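Local coordinates for xylose isomerase-like TIM barrel domain-containing protein (Parabacteroides distasonis, PDB 4KW2) that is of unknown function but adopts a xylose isomerase-like TIM barrel and may act as a sugar isomerase or a related enzyme, at residues P92-W106 against I116-Q129. Numbering follows the deposited sequence.
Sequences PIAFGVASYGTNEEW and IGAHIVTVEPELNQ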
loop_
_atom_site.group_PDB
_atom_site.type_symbol
_atom_site.label_atom_id
_atom_site.label_comp_id
_atom_site.label_asym_id
_atom_site.label_seq_id
_atom_site.Cartn_x
_atom_site.Cartn_y
_atom_site.Cartn_z
ATOM N N PRO A 92 -13.490 -14.541 -21.606
ATOM C CA PRO A 92 -12.090 -14.263 -21.292
ATOM C C PRO A 92 -11.625 -13.068 -22.105
ATOM O O PRO A 92 -10.763 -13.197 -22.965
ATOM C CB PRO A 92 -11.384 -15.544 -21.719
ATOM C CG PRO A 92 -12.193 -16.010 -22.883
ATOM C CD PRO A 92 -13.616 -15.645 -22.573
ATOM N N ILE A 93 -12.209 -11.913 -21.812
ATOM C CA ILE A 93 -12.128 -10.735 -22.674
ATOM C C ILE A 93 -10.725 -10.128 -22.723
ATOM O O ILE A 93 -10.317 -9.598 -23.757
ATOM C CB ILE A 93 -13.155 -9.662 -22.226
ATOM C CG1 ILE A 93 -13.372 -8.599 -23.306
ATOM C CG2 ILE A 93 -12.757 -9.008 -20.909
ATOM C CD1 ILE A 93 -14.369 -9.026 -24.353
ATOM N N ALA A 94 -9.987 -10.211 -21.620
ATOM C CA ALA A 94 -8.680 -9.580 -21.552
ATOM C C ALA A 94 -7.645 -10.441 -20.853
ATOM O O ALA A 94 -7.972 -11.272 -20.011
ATOM C CB ALA A 94 -8.786 -8.231 -20.853
ATOM N N PHE A 95 -6.392 -10.227 -21.232
ATOM C CA PHE A 95 -5.254 -10.719 -20.489
ATOM C C PHE A 95 -4.305 -9.556 -20.250
ATOM O O PHE A 95 -4.157 -8.685 -21.101
ATOM C CB PHE A 95 -4.544 -11.830 -21.259
ATOM C CG PHE A 95 -5.351 -13.082 -21.373
ATOM C CD1 PHE A 95 -5.452 -13.950 -20.300
ATOM C CD2 PHE A 95 -6.022 -13.390 -22.543
ATOM C CE1 PHE A 95 -6.207 -15.107 -20.393
ATOM C CE2 PHE A 95 -6.778 -14.544 -22.641
ATOM C CZ PHE A 95 -6.870 -15.404 -21.564
ATOM N N GLY A 96 -3.663 -9.559 -19.091
ATOM C CA GLY A 96 -2.685 -8.542 -18.749
ATOM C C GLY A 96 -2.570 -8.451 -17.244
ATOM O O GLY A 96 -3.333 -9.117 -16.543
ATOM N N VAL A 97 -1.640 -7.638 -16.733
ATOM C CA VAL A 97 -0.843 -6.714 -17.545
ATOM C C VAL A 97 0.494 -7.338 -17.971
ATOM O O VAL A 97 1.297 -7.763 -17.138
ATOM C CB VAL A 97 -0.573 -5.394 -16.793
ATOM C CG1 VAL A 97 0.178 -4.408 -17.677
ATOM C CG2 VAL A 97 -1.877 -4.785 -16.298
ATOM N N ALA A 98 0.738 -7.359 -19.274
ATOM C CA ALA A 98 1.978 -7.904 -19.803
ATOM C C ALA A 98 3.000 -6.788 -20.016
ATOM O O ALA A 98 2.681 -5.732 -20.555
ATOM C CB ALA A 98 1.714 -8.653 -21.095
ATOM N N SER A 99 4.229 -7.039 -19.580
ATOM C CA SER A 99 5.305 -6.064 -19.673
ATOM C C SER A 99 6.574 -6.781 -20.121
ATOM O O SER A 99 7.609 -6.718 -19.459
ATOM C CB SER A 99 5.506 -5.382 -18.318
ATOM O OG SER A 99 6.404 -4.288 -18.408
ATOM N N TYR A 100 6.474 -7.458 -21.261
ATOM C CA TYR A 100 7.558 -8.300 -21.770
ATOM C C TYR A 100 8.715 -7.500 -22.342
ATOM O O TYR A 100 8.556 -6.349 -22.758
ATOM C CB TYR A 100 7.046 -9.235 -22.859
ATOM C CG TYR A 100 6.082 -10.290 -22.398
ATOM C CD1 TYR A 100 6.508 -11.343 -21.601
ATOM C CD2 TYR A 100 4.749 -10.260 -22.786
ATOM C CE1 TYR A 100 5.629 -12.336 -21.195
ATOM C CE2 TYR A 100 3.863 -11.244 -22.381
ATOM C CZ TYR A 100 4.310 -12.279 -21.589
ATOM O OH TYR A 100 3.443 -13.261 -21.191
ATOM N N GLY A 101 9.874 -8.148 -22.397
ATOM C CA GLY A 101 11.103 -7.521 -22.863
ATOM C C GLY A 101 11.590 -7.985 -24.222
ATOM O O GLY A 101 12.552 -7.427 -24.740
ATOM N N THR A 102 10.955 -8.998 -24.808
ATOM C CA THR A 102 11.381 -9.502 -26.123
ATOM C C THR A 102 10.221 -9.600 -27.104
ATOM O O THR A 102 9.066 -9.726 -26.706
ATOM C CB THR A 102 12.041 -10.896 -26.032
ATOM O OG1 THR A 102 11.035 -11.895 -25.815
ATOM C CG2 THR A 102 13.088 -10.947 -24.918
ATOM N N ASN A 103 10.549 -9.567 -28.391
ATOM C CA ASN A 103 9.549 -9.707 -29.443
ATOM C C ASN A 103 8.907 -11.089 -29.467
ATOM O O ASN A 103 7.715 -11.218 -29.753
ATOM C CB ASN A 103 10.175 -9.408 -30.801
ATOM C CG ASN A 103 10.554 -7.949 -30.959
ATOM O OD1 ASN A 103 10.244 -7.118 -30.108
ATOM N ND2 ASN A 103 11.234 -7.635 -32.046
ATOM N N GLU A 104 9.700 -12.116 -29.177
ATOM C CA GLU A 104 9.199 -13.486 -29.120
ATOM C C GLU A 104 8.072 -13.605 -28.092
ATOM O O GLU A 104 7.022 -14.172 -28.383
ATOM C CB GLU A 104 10.327 -14.454 -28.763
ATOM C CG GLU A 104 9.913 -15.920 -28.754
ATOM C CD GLU A 104 11.023 -16.859 -28.305
ATOM O OE1 GLU A 104 12.008 -16.395 -27.688
ATOM O OE2 GLU A 104 10.903 -18.073 -28.564
ATOM N N GLU A 105 8.296 -13.059 -26.900
ATOM C CA GLU A 105 7.285 -13.074 -25.842
ATOM C C GLU A 105 6.002 -12.356 -26.263
ATOM O O GLU A 105 4.903 -12.878 -26.078
ATOM C CB GLU A 105 7.841 -12.449 -24.560
ATOM C CG GLU A 105 8.917 -13.295 -23.884
ATOM C CD GLU A 105 9.759 -12.523 -22.883
ATOM O OE1 GLU A 105 9.728 -11.274 -22.895
ATOM O OE2 GLU A 105 10.464 -13.175 -22.081
ATOM N N TRP A 106 6.142 -11.165 -26.835
ATOM C CA TRP A 106 4.977 -10.416 -27.292
ATOM C C TRP A 106 4.206 -11.239 -28.303
ATOM O O TRP A 106 2.996 -11.402 -28.178
ATOM C CB TRP A 106 5.374 -9.067 -27.896
ATOM C CG TRP A 106 5.765 -8.053 -26.873
ATOM C CD1 TRP A 106 6.980 -7.453 -26.737
ATOM C CD2 TRP A 106 4.938 -7.518 -25.833
ATOM N NE1 TRP A 106 6.964 -6.577 -25.681
ATOM C CE2 TRP A 106 5.721 -6.597 -25.109
ATOM C CE3 TRP A 106 3.613 -7.727 -25.444
ATOM C CZ2 TRP A 106 5.223 -5.885 -24.021
ATOM C CZ3 TRP A 106 3.118 -7.018 -24.362
ATOM C CH2 TRP A 106 3.922 -6.108 -23.665
ATOM N N ILE A 116 -7.359 -18.003 -27.303
ATOM C CA ILE A 116 -8.350 -18.142 -26.232
ATOM C C ILE A 116 -9.602 -17.308 -26.526
ATOM O O ILE A 116 -10.674 -17.570 -25.987
ATOM C CB ILE A 116 -7.740 -17.773 -24.861
ATOM C CG1 ILE A 116 -6.589 -18.731 -24.531
ATOM C CG2 ILE A 116 -8.786 -17.818 -23.754
ATOM C CD1 ILE A 116 -6.983 -20.199 -24.499
ATOM N N GLY A 117 -9.460 -16.311 -27.390
ATOM C CA GLY A 117 -10.592 -15.509 -27.826
ATOM C C GLY A 117 -10.743 -14.217 -27.054
ATOM O O GLY A 117 -11.837 -13.684 -26.959
ATOM N N ALA A 118 -9.646 -13.708 -26.505
ATOM C CA ALA A 118 -9.658 -12.398 -25.878
ATOM C C ALA A 118 -9.821 -11.332 -26.953
ATOM O O ALA A 118 -9.407 -11.527 -28.101
ATOM C CB ALA A 118 -8.379 -12.171 -25.089
ATOM N N HIS A 119 -10.448 -10.219 -26.582
ATOM C CA HIS A 119 -10.594 -9.069 -27.479
ATOM C C HIS A 119 -9.659 -7.926 -27.092
ATOM O O HIS A 119 -9.437 -7.021 -27.885
ATOM C CB HIS A 119 -12.044 -8.579 -27.498
ATOM C CG HIS A 119 -12.991 -9.524 -28.172
ATOM N ND1 HIS A 119 -12.817 -9.949 -29.472
ATOM C CD2 HIS A 119 -14.124 -10.119 -27.733
ATOM C CE1 HIS A 119 -13.796 -10.771 -29.801
ATOM N NE2 HIS A 119 -14.604 -10.889 -28.764
ATOM N N ILE A 120 -9.107 -7.969 -25.880
ATOM C CA ILE A 120 -8.235 -6.911 -25.385
ATOM C C ILE A 120 -7.046 -7.515 -24.657
ATOM O O ILE A 120 -7.156 -8.564 -24.036
ATOM C CB ILE A 120 -8.963 -5.979 -24.386
ATOM C CG1 ILE A 120 -10.335 -5.556 -24.923
ATOM C CG2 ILE A 120 -8.111 -4.748 -24.090
ATOM C CD1 ILE A 120 -11.152 -4.725 -23.955
ATOM N N VAL A 121 -5.909 -6.840 -24.725
ATOM C CA VAL A 121 -4.803 -7.140 -23.833
ATOM C C VAL A 121 -4.353 -5.836 -23.193
ATOM O O VAL A 121 -4.310 -4.798 -23.858
ATOM C CB VAL A 121 -3.626 -7.843 -24.551
ATOM C CG1 VAL A 121 -4.062 -9.200 -25.084
ATOM C CG2 VAL A 121 -3.062 -6.995 -25.682
ATOM N N THR A 122 -4.064 -5.885 -21.897
ATOM C CA THR A 122 -3.499 -4.745 -21.192
ATOM C C THR A 122 -1.997 -4.960 -21.077
ATOM O O THR A 122 -1.541 -6.064 -20.768
ATOM C CB THR A 122 -4.129 -4.549 -19.804
ATOM O OG1 THR A 122 -4.102 -5.781 -19.084
ATOM C CG2 THR A 122 -5.563 -4.096 -19.939
ATOM N N VAL A 123 -1.240 -3.897 -21.346
ATOM C CA VAL A 123 0.202 -3.987 -21.535
ATOM C C VAL A 123 0.930 -2.763 -20.985
ATOM O O VAL A 123 0.385 -1.664 -20.952
ATOM C CB VAL A 123 0.561 -4.148 -23.032
ATOM C CG1 VAL A 123 -0.164 -5.340 -23.633
ATOM C CG2 VAL A 123 0.234 -2.887 -23.824
ATOM N N GLU A 124 2.173 -2.976 -20.568
ATOM C CA GLU A 124 3.031 -1.919 -20.046
ATOM C C GLU A 124 4.379 -2.023 -20.753
ATOM O O GLU A 124 5.318 -2.607 -20.214
ATOM C CB GLU A 124 3.186 -2.064 -18.527
ATOM C CG GLU A 124 4.006 -0.964 -17.859
ATOM C CD GLU A 124 3.891 -0.963 -16.342
ATOM O OE1 GLU A 124 2.812 -1.296 -15.810
ATOM O OE2 GLU A 124 4.887 -0.615 -15.674
ATOM N N PRO A 125 4.469 -1.479 -21.980
ATOM C CA PRO A 125 5.663 -1.595 -22.787
ATOM C C PRO A 125 6.526 -0.348 -22.730
ATOM O O PRO A 125 6.104 0.675 -22.193
ATOM C CB PRO A 125 5.087 -1.738 -24.192
ATOM C CG PRO A 125 3.856 -0.880 -24.162
ATOM C CD PRO A 125 3.419 -0.756 -22.722
ATOM N N GLU A 126 7.726 -0.444 -23.287
ATOM C CA GLU A 126 8.544 0.729 -23.558
ATOM C C GLU A 126 8.052 1.362 -24.851
ATOM O O GLU A 126 7.370 0.714 -25.648
ATOM C CB GLU A 126 10.019 0.345 -23.690
ATOM C CG GLU A 126 10.670 -0.083 -22.384
ATOM C CD GLU A 126 12.051 -0.680 -22.581
ATOM O OE1 GLU A 126 12.298 -1.298 -23.642
ATOM O OE2 GLU A 126 12.892 -0.538 -21.670
ATOM N N LEU A 127 8.413 2.624 -25.063
ATOM C CA LEU A 127 7.997 3.357 -26.260
ATOM C C LEU A 127 8.545 2.732 -27.547
ATOM O O LEU A 127 7.856 2.711 -28.561
ATOM C CB LEU A 127 8.416 4.826 -26.165
ATOM C CG LEU A 127 7.886 5.620 -24.961
ATOM C CD1 LEU A 127 8.385 7.057 -25.020
ATOM C CD2 LEU A 127 6.364 5.584 -24.871
ATOM N N ASN A 128 9.765 2.203 -27.503
ATOM C CA ASN A 128 10.356 1.541 -28.677
ATOM C C ASN A 128 9.636 0.250 -29.105
ATOM O O ASN A 128 9.772 -0.189 -30.248
ATOM C CB ASN A 128 11.850 1.266 -28.452
ATOM C CG ASN A 128 12.109 0.242 -27.357
ATOM O OD1 ASN A 128 11.803 -0.942 -27.508
ATOM N ND2 ASN A 128 12.694 0.692 -26.255
ATOM N N GLN A 129 8.883 -0.352 -28.187
ATOM C CA GLN A 129 8.140 -1.584 -28.466
ATOM C C GLN A 129 6.779 -1.344 -29.130
ATOM O O GLN A 129 6.165 -2.282 -29.638
ATOM C CB GLN A 129 7.933 -2.384 -27.169
ATOM C CG GLN A 129 9.197 -3.041 -26.633
ATOM C CD GLN A 129 9.012 -3.657 -25.257
ATOM O OE1 GLN A 129 8.285 -3.122 -24.418
ATOM N NE2 GLN A 129 9.682 -4.781 -25.013
HETATM O O HOH W 1 10.645 -6.363 -27.227
#
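Strands 92-98 and 120-123 run parallel as neighbours in the TIM barrel, joined by helix 103-116 in a beta-alpha-beta crossover. I93 O takes two backbone donors, I120 N and H119 N, both at 2.9 Å; further along, F95 O accepts from T122 N and A98 O from E124 N. Between F95 and A98 the register slips by one residue, a beta bulge containing the cis peptide before V97. G96 suits this place because its backbone angles disfavour a CB, and T122 OG1 lies just 3.1 Å from its CA. That hydroxyl, set between its own N and carbonyl carbon (chi1 51°), hydrogen-bonds E52 OE2 on strand 50-53, beyond strand 91-98.

On the helix-facing side the contacts are apolar. The rim of the F95 ring meets I116 CG2 in the ring plane (CZ to CG2 3.8 Å), while A118, small enough to fit beside the ring, brings CB to 3.7 Å from F95 CD2. Farther along, V123 CG1 lies against W106 CZ3.

Polar side chains tie the loops after the strands. S99 OG, anti to its own N (chi1 -171°), gives its proton to E124 O at 2.7 Å, in the carbonyl plane, and is hydrogen-bonded to V184 N of a second subunit. The Q129 amide stands nearly perpendicular to the W106 indole (87°); OE1 accepts from E126 N, while NE2 donates to Y100 O at 3.0 Å and to a water held by N103 OD1.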